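Local coordinates for hypothetical Thioesterase Protein SP_1851 (Streptococcus pneumoniae serotype 4, PDB 4XY5) that probably hydrolyses acyl-CoA thioesters, as a PaaI-like thioesterase of the hot-dog fold, at residues Glu21-Asp25 with Gly26-Val30; Gly43-Gly47 with Gly48-Thr52. The protein carries 1 engineered substitution. All coordinates share one frame; numbering follows the deposited sequence.

Contact 1 (Glu21-Asp25 with Gly26-Val30)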
loop_
_atom_site.group_PDB
_atom_site.type_symbol
_atom_site.label_atom_id
_atom_site.label_comp_id
_atom_site.label_asym_id
_atom_site.label_seq_id
_atom_site.Cartn_x
_atom_site.Cartn_y
_atom_site.Cartn_z
ATOM N N GLU A 21 8.564 -9.593 -24.513
ATOM C CA GLU A 21 9.978 -9.798 -24.808
ATOM C C GLU A 21 10.556 -10.965 -24.029
ATOM O O GLU A 21 11.465 -11.656 -24.501
ATOM C CB GLU A 21 10.774 -8.536 -24.501
ATOM C CG GLU A 21 10.457 -7.383 -25.421
ATOM C CD GLU A 21 11.450 -6.256 -25.291
ATOM O OE1 GLU A 21 12.264 -6.277 -24.337
ATOM O OE2 GLU A 21 11.415 -5.349 -26.146
ATOM N N LYS A 22 10.035 -11.179 -22.827
ATOM C CA LYS A 22 10.582 -12.206 -21.963
ATOM C C LYS A 22 9.548 -12.722 -20.986
ATOM O O LYS A 22 8.813 -11.944 -20.378
ATOM C CB LYS A 22 11.794 -11.649 -21.215
ATOM C CG LYS A 22 12.430 -12.597 -20.228
ATOM C CD LYS A 22 13.502 -11.838 -19.469
ATOM C CE LYS A 22 14.048 -12.617 -18.290
ATOM N NZ LYS A 22 14.938 -11.707 -17.495
ATOM N N MET A 23 9.495 -14.038 -20.831
ATOM C CA MET A 23 8.576 -14.648 -19.874
ATOM C C MET A 23 9.141 -16.000 -19.455
ATOM O O MET A 23 8.953 -17.000 -20.146
ATOM C CB MET A 23 7.171 -14.779 -20.481
ATOM C CG MET A 23 6.118 -15.418 -19.594
ATOM S SD MET A 23 4.444 -15.238 -20.258
ATOM C CE MET A 23 3.523 -16.270 -19.113
ATOM N N ARG A 24 9.863 -16.019 -18.337
ATOM C CA ARG A 24 10.498 -17.244 -17.856
ATOM C C ARG A 24 10.886 -17.172 -16.382
ATOM O O ARG A 24 11.461 -16.183 -15.932
ATOM C CB ARG A 24 11.745 -17.563 -18.693
ATOM C CG ARG A 24 12.805 -16.465 -18.695
ATOM C CD ARG A 24 14.070 -16.898 -19.456
ATOM N NE ARG A 24 13.907 -16.790 -20.901
ATOM C CZ ARG A 24 14.778 -17.250 -21.798
ATOM N NH1 ARG A 24 15.889 -17.866 -21.409
ATOM N NH2 ARG A 24 14.530 -17.097 -23.090
ATOM N N ASP A 25 10.554 -18.230 -15.646
ATOM C CA ASP A 25 11.076 -18.454 -14.303
ATOM C C ASP A 25 10.909 -17.247 -13.387
ATOM O O ASP A 25 11.844 -16.850 -12.694
ATOM C CB ASP A 25 12.554 -18.854 -14.389
ATOM C CG ASP A 25 12.774 -20.064 -15.274
ATOM O OD1 ASP A 25 12.046 -21.065 -15.092
ATOM O OD2 ASP A 25 13.658 -20.004 -16.166
ATOM N N GLY A 26 9.722 -16.651 -13.410
ATOM C CA GLY A 26 9.394 -15.582 -12.486
ATOM C C GLY A 26 9.865 -14.210 -12.922
ATOM O O GLY A 26 9.865 -13.279 -12.131
ATOM N N HIS A 27 10.247 -14.082 -14.185
ATOM C CA HIS A 27 10.739 -12.817 -14.711
ATOM C C HIS A 27 10.082 -12.546 -16.046
ATOM O O HIS A 27 10.123 -13.383 -16.941
ATOM C CB HIS A 27 12.257 -12.845 -14.871
ATOM C CG HIS A 27 12.986 -12.989 -13.574
ATOM N ND1 HIS A 27 13.058 -14.185 -12.893
ATOM C CD2 HIS A 27 13.649 -12.084 -12.818
ATOM C CE1 HIS A 27 13.747 -14.015 -11.779
ATOM N NE2 HIS A 27 14.116 -12.749 -11.708
ATOM N N VAL A 28 9.477 -11.368 -16.165
ATOM C CA VAL A 28 8.683 -11.017 -17.326
ATOM C C VAL A 28 9.057 -9.616 -17.779
ATOM O O VAL A 28 9.256 -8.733 -16.954
ATOM C CB VAL A 28 7.171 -11.082 -16.999
ATOM C CG1 VAL A 28 6.345 -10.446 -18.116
ATOM C CG2 VAL A 28 6.745 -12.525 -16.743
ATOM N N VAL A 29 9.194 -9.427 -19.086
ATOM C CA VAL A 29 9.369 -8.099 -19.669
ATOM C C VAL A 29 8.408 -7.940 -20.852
ATOM O O VAL A 29 8.436 -8.740 -21.791
ATOM C CB VAL A 29 10.814 -7.866 -20.160
ATOM C CG1 VAL A 29 10.929 -6.515 -20.855
ATOM C CG2 VAL A 29 11.801 -7.967 -19.003
ATOM N N VAL A 30 7.568 -6.905 -20.799
ATOM C CA VAL A 30 6.589 -6.625 -21.856
ATOM C C VAL A 30 6.696 -5.158 -22.233
ATOM O O VAL A 30 6.840 -4.312 -21.353
ATOM C CB VAL A 30 5.145 -6.946 -21.402
ATOM C CG1 VAL A 30 4.122 -6.524 -22.465
ATOM C CG2 VAL A 30 5.002 -8.425 -21.058
#

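Contact 2 (Gly43-Gly47 with Gly48-Thr52)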
loop_
_atom_site.group_PDB
_atom_site.type_symbol
_atom_site.label_atom_id
_atom_site.label_comp_id
_atom_site.label_asym_id
_atom_site.label_seq_id
_atom_site.Cartn_x
_atom_site.Cartn_y
_atom_site.Cartn_z
ATOM N N GLY A 43 -4.116 14.448 -20.310
ATOM C CA GLY A 43 -3.275 14.036 -21.418
ATOM C C GLY A 43 -2.086 13.199 -20.995
ATOM O O GLY A 43 -1.168 12.964 -21.777
ATOM N N ASN A 44 -2.098 12.757 -19.743
ATOM C CA ASN A 44 -1.052 11.881 -19.230
ATOM C C ASN A 44 -1.561 10.440 -19.209
ATOM O O ASN A 44 -2.767 10.212 -19.265
ATOM C CB ASN A 44 -0.612 12.335 -17.840
ATOM C CG ASN A 44 0.093 13.682 -17.867
ATOM O OD1 ASN A 44 0.845 13.984 -18.793
ATOM N ND2 ASN A 44 -0.160 14.499 -16.861
ATOM N N ALA A 45 -0.656 9.470 -19.161
ATOM C CA ALA A 45 -1.094 8.085 -19.051
ATOM C C ALA A 45 -1.897 7.963 -17.766
ATOM O O ALA A 45 -1.448 8.407 -16.708
ATOM C CB ALA A 45 0.086 7.123 -19.051
ATOM N N HIS A 46 -3.083 7.380 -17.878
ATOM C CA HIS A 46 -4.005 7.248 -16.765
ATOM C C HIS A 46 -3.382 6.354 -15.690
ATOM O O HIS A 46 -2.725 5.371 -16.017
ATOM C CB HIS A 46 -5.329 6.671 -17.268
ATOM C CG HIS A 46 -6.466 6.832 -16.312
ATOM N ND1 HIS A 46 -6.558 6.112 -15.141
ATOM C CD2 HIS A 46 -7.558 7.629 -16.354
ATOM C CE1 HIS A 46 -7.657 6.464 -14.498
ATOM N NE2 HIS A 46 -8.285 7.379 -15.217
ATOM N N GLY A 47 -3.569 6.698 -14.419
ATOM C CA GLY A 47 -3.025 5.882 -13.345
ATOM C C GLY A 47 -3.581 4.472 -13.358
ATOM O O GLY A 47 -2.910 3.525 -12.956
ATOM N N GLY A 48 -4.821 4.325 -13.809
ATOM C CA GLY A 48 -5.431 3.009 -13.920
ATOM C C GLY A 48 -4.840 2.195 -15.059
ATOM O O GLY A 48 -4.668 0.983 -14.957
ATOM N N TYR A 49 -4.552 2.867 -16.165
ATOM C CA TYR A 49 -3.851 2.237 -17.279
ATOM C C TYR A 49 -2.497 1.713 -16.833
ATOM O O TYR A 49 -2.165 0.545 -17.065
ATOM C CB TYR A 49 -3.695 3.240 -18.436
ATOM C CG TYR A 49 -2.612 2.926 -19.454
ATOM C CD1 TYR A 49 -2.850 2.069 -20.521
ATOM C CD2 TYR A 49 -1.361 3.538 -19.369
ATOM C CE1 TYR A 49 -1.851 1.799 -21.460
ATOM C CE2 TYR A 49 -0.369 3.281 -20.298
ATOM C CZ TYR A 49 -0.619 2.416 -21.339
ATOM O OH TYR A 49 0.374 2.159 -22.261
ATOM N N LEU A 50 -1.721 2.561 -16.165
ATOM C CA LEU A 50 -0.397 2.154 -15.698
ATOM C C LEU A 50 -0.506 0.990 -14.717
ATOM O O LEU A 50 0.260 0.048 -14.794
ATOM C CB LEU A 50 0.336 3.327 -15.029
ATOM C CG LEU A 50 0.681 4.504 -15.950
ATOM C CD1 LEU A 50 1.261 5.646 -15.110
ATOM C CD2 LEU A 50 1.674 4.033 -16.978
ATOM N N PHE A 51 -1.465 1.058 -13.801
ATOM C CA PHE A 51 -1.658 -0.048 -12.863
ATOM C C PHE A 51 -2.004 -1.328 -13.603
ATOM O O PHE A 51 -1.514 -2.415 -13.270
ATOM C CB PHE A 51 -2.759 0.273 -11.856
ATOM C CG PHE A 51 -3.009 -0.832 -10.858
ATOM C CD1 PHE A 51 -2.376 -0.829 -9.628
ATOM C CD2 PHE A 51 -3.887 -1.874 -11.158
ATOM C CE1 PHE A 51 -2.618 -1.840 -8.704
ATOM C CE2 PHE A 51 -4.129 -2.882 -10.261
ATOM C CZ PHE A 51 -3.492 -2.874 -9.017
ATOM N N THR A 52 -2.877 -1.219 -14.599
ATOM C CA THR A 52 -3.313 -2.414 -15.289
ATOM C C THR A 52 -2.140 -3.062 -16.042
ATOM O O THR A 52 -2.026 -4.287 -16.076
ATOM C CB THR A 52 -4.491 -2.100 -16.252
ATOM O OG1 THR A 52 -5.626 -1.669 -15.473
ATOM C CG2 THR A 52 -4.886 -3.338 -17.074
#

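Contact 1 (Glu21-Asp25 with Gly26-Val30)
With CG set beside the backbone N (chi1 -64°), the imidazole of His27 leans toward the turn and presents its ND1 edge to Asp25 O, to which ND1 donates at 2.9 Å. The carbonyl oxygen lies near the ring plane, while ND1 stands well above the carbonyl plane, away from its lone pairs. Lys22, its CG anti to the backbone N (chi1 177°) and the rest of its chain extended, runs alongside His27 in the same direction, and its CE rests 3.9 Å from His27 CB. The backbone beneath is a two-residue beta hairpin: a type I' turn from Arg24 to His27 closes it, with His27 N reaching Arg24 O at 3.0 Å and Arg24 N returning a nearly straight bond (174°) to His27 O. A classic beta bulge follows, in which Val29 O is gripped by two donors, Glu21 N at 2.9 Å and Lys22 N at 3.1 Å. Next to the bulge, Glu21 slants across Val29 and brings OE1 within 3.7 Å of CG1. Lys22, His27 and Val29 share one face of the pair; from the other, Met23 CG packs 4.1 Å from Val28 CG2, side by side, and both side chains rest on helix 47-64, Met23 on Leu60 and Ile63, Val28 on Val61. Gly26 N donates to Ser64 OG.

Contact 2 (Gly43-Gly47 with Gly48-Thr52)
Capping of a helix N-terminus is the business of His46, which sits at the N-cap of helix 47-64 and meets Gly48 and Leu50 in the first turn. Its ring nitrogen ND1 takes the N-H of Gly48 at 2.8 Å, and because Gly48 N lies in the ring plane at the edge, the bond uses the in-plane acceptor of the imidazole. With CG anti to the backbone N (chi1 -164°), the ring turns toward that amide. The same residue starts the main-chain pattern: Leu50 N donates to His46 O at 3.0 Å, nearly along the C=O axis. One residue on, Gly47 O accepts from Phe51 N at 3.0 Å and also from the hydroxyl of Tyr78, which ties the first turn to strand 68-78. Gly48 O is held twice by Thr52, whose N and OG1, each 2.9 Å from that oxygen, arrive from opposite faces of the carbonyl plane.

An apolar contact accompanies the cap. Ala45 CB sits over Tyr49 and Leu50, 3.9 Å from Tyr49 CD2 and 4.0 Å from Leu50 CD2; backbone hydrogen bonds of Ala45 with Gly82 and of His46 with Ser38 also hold the loop.

The far nitrogen of His46, NE2, bonds to Gln56 OE1 of the second subunit, and the ring also packs on Ala55 of that subunit, the engineered residue; one imidazole thus joins a helix start to the interface with the second subunit. Phe51 stacks on Phe51 of the second subunit and also meets Phe121 of its own chain. Around the first turn, Tyr49 touches Ala14 of strand 12-14 and Leu88 of strand 87-97, Leu50 touches Leu88 and Tyr78, and Phe51 lies along strand 68-78.

Contact 1 closes along the chain before contact 2 opens, and their centres are 22 Å apart on opposite sides of the centre of the chain, with nearest atoms about 9 Å apart. Both meet helix 47-64 and strand 87-97. Contact 1 belongs to strands 19-24 and 27-33, the former at one margin of the antiparallel sheet, and meets the last turns of the helix; contact 2 builds its first turn. The hot-dog fold, a sheet wrapped round a long central helix, is thus sampled at both ends of the helix. Contact 2 reaches into the second subunit and takes part in subunit pairing, while contact 1, touched by no other chain of the assembly, stays within its own.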